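Side-chain contact in PrgZ (Enterococcus faecalis, PDB 4FAJ), which binds peptide pheromone as a membrane-anchored extracellular receptor of the solute-binding protein 5 family, and probably takes part in peptide uptake: residues G492-K497 / E518-N523. Sequence-based numbering, arbitrary orientation.
Sequences GGYSNK and EKLLIN
Y494 lays one face of its ring against the methyl CD1 of L521, a CH-pi contact in which that methyl stands 3.7 Å from the ring centroid and 17° off the ring normal. The methyl sits slightly off centre, toward the rim, and its closest ring atom is CE2, at 3.6 Å from L521 CD1. With CG of Y494 anti to the backbone N (chi1 169°), the ring reaches across to the helix, and its OH ends 3.7 Å from L521 CA. Over the opposite face, offset toward the rim, is the backbone N of N496, so the ring lies between the backbone of its own loop and the leucine methyl.

The second pair is N496 and L520, whose side chains approach from opposite directions. The amide of N496 meets the branched end of the leucine: ND2 is 3.6 Å from L520 CG, and OD1 is 3.6 Å from L520 CD2. No hydrogen bond links the two segments, and the polar ends turn to residues just beyond them. D524 OD2 is hydrogen-bonded to both Y494 OH and N496 ND2, which ties the two side chains to one carboxylate at the C-terminal end of helix 510-524. N496 OD1 accepts from the backbone N of Y499, and more weakly from that of N498. N496 is thus the N-cap of helix 497-502; the cap at OD1 and the D524 bond at ND2 together set which way the amide is turned.

This is structural packing of a loop on the last turns of helix 510-524, away from the zinc sites. Helix 497-502 adds to it: Y499 touches both L520 and L521, while F483 also packs on L521. Y494 also touches Q326, in the loop after strand 311-324, and helix 510-524 itself leads on to strand 528-539 of the mixed sheet.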
# COMPACT_ATOMS: atom_id res chain seq x y z
N GLY A 492 3.18 -11.31 10.31
CA GLY A 492 2.90 -12.12 11.49
C GLY A 492 3.18 -13.61 11.36
O GLY A 492 3.22 -14.32 12.37
N GLY A 493 3.38 -14.10 10.14
CA GLY A 493 3.62 -15.52 9.92
C GLY A 493 2.40 -16.41 10.14
O GLY A 493 2.53 -17.57 10.53
N TYR A 494 1.21 -15.87 9.90
CA TYR A 494 -0.01 -16.69 9.90
C TYR A 494 0.06 -17.75 8.79
O TYR A 494 0.49 -17.45 7.68
CB TYR A 494 -1.23 -15.79 9.71
CG TYR A 494 -2.52 -16.52 9.43
CD1 TYR A 494 -3.28 -17.05 10.48
CD2 TYR A 494 -3.01 -16.66 8.13
CE1 TYR A 494 -4.48 -17.71 10.23
CE2 TYR A 494 -4.22 -17.33 7.88
CZ TYR A 494 -4.95 -17.84 8.93
OH TYR A 494 -6.14 -18.50 8.70
N SER A 495 -0.35 -18.98 9.10
CA SER A 495 -0.40 -20.04 8.08
C SER A 495 -1.57 -20.99 8.27
O SER A 495 -1.67 -21.72 9.28
CB SER A 495 0.89 -20.86 8.04
OG SER A 495 0.80 -21.83 7.00
N ASN A 496 -2.46 -20.99 7.29
CA ASN A 496 -3.55 -21.94 7.22
C ASN A 496 -3.59 -22.42 5.78
O ASN A 496 -3.79 -21.63 4.85
CB ASN A 496 -4.86 -21.28 7.65
CG ASN A 496 -6.05 -22.23 7.61
OD1 ASN A 496 -6.23 -22.97 6.64
ND2 ASN A 496 -6.88 -22.20 8.65
N LYS A 497 -3.35 -23.72 5.58
CA LYS A 497 -3.23 -24.27 4.23
C LYS A 497 -4.56 -24.30 3.49
O LYS A 497 -4.62 -24.26 2.26
CB LYS A 497 -2.66 -25.68 4.28
CG LYS A 497 -1.32 -25.77 4.96
CD LYS A 497 -0.28 -25.00 4.18
CE LYS A 497 1.10 -25.23 4.76
NZ LYS A 497 2.08 -25.38 3.67
N GLU A 518 -11.72 -15.13 3.86
CA GLU A 518 -11.74 -14.03 4.84
C GLU A 518 -12.30 -14.51 6.18
O GLU A 518 -11.70 -14.24 7.24
CB GLU A 518 -12.54 -12.83 4.31
CG GLU A 518 -12.41 -11.58 5.16
CD GLU A 518 -13.29 -10.43 4.71
OE1 GLU A 518 -14.24 -10.67 3.95
OE2 GLU A 518 -13.04 -9.29 5.16
N LYS A 519 -13.39 -15.26 6.13
CA LYS A 519 -14.00 -15.77 7.35
C LYS A 519 -13.08 -16.75 8.10
O LYS A 519 -13.00 -16.68 9.33
CB LYS A 519 -15.36 -16.42 7.05
CG LYS A 519 -16.42 -15.43 6.59
CD LYS A 519 -17.71 -16.14 6.22
CE LYS A 519 -18.65 -15.19 5.51
NZ LYS A 519 -19.91 -15.85 5.13
N LEU A 520 -12.39 -17.63 7.38
CA LEU A 520 -11.43 -18.54 8.01
C LEU A 520 -10.30 -17.73 8.72
O LEU A 520 -9.91 -18.04 9.85
CB LEU A 520 -10.84 -19.48 6.97
CG LEU A 520 -9.86 -20.56 7.42
CD1 LEU A 520 -10.42 -21.36 8.59
CD2 LEU A 520 -9.50 -21.48 6.24
N LEU A 521 -9.79 -16.71 8.06
CA LEU A 521 -8.77 -15.84 8.66
C LEU A 521 -9.28 -15.18 9.95
O LEU A 521 -8.57 -15.12 10.96
CB LEU A 521 -8.34 -14.78 7.65
CG LEU A 521 -7.32 -13.72 8.08
CD1 LEU A 521 -6.05 -14.36 8.64
CD2 LEU A 521 -7.00 -12.85 6.87
N ILE A 522 -10.52 -14.71 9.92
CA ILE A 522 -11.12 -14.06 11.10
C ILE A 522 -11.44 -15.09 12.20
O ILE A 522 -11.21 -14.82 13.39
CB ILE A 522 -12.36 -13.23 10.70
CG1 ILE A 522 -11.89 -11.97 9.98
CG2 ILE A 522 -13.20 -12.88 11.94
CD1 ILE A 522 -12.92 -11.30 9.16
N ASN A 523 -11.90 -16.27 11.80
CA ASN A 523 -12.19 -17.33 12.76
C ASN A 523 -10.94 -17.85 13.46
O ASN A 523 -11.00 -18.24 14.62
CB ASN A 523 -12.94 -18.48 12.08
CG ASN A 523 -14.34 -18.08 11.65
OD1 ASN A 523 -14.83 -17.01 12.02
ND2 ASN A 523 -15.00 -18.95 10.91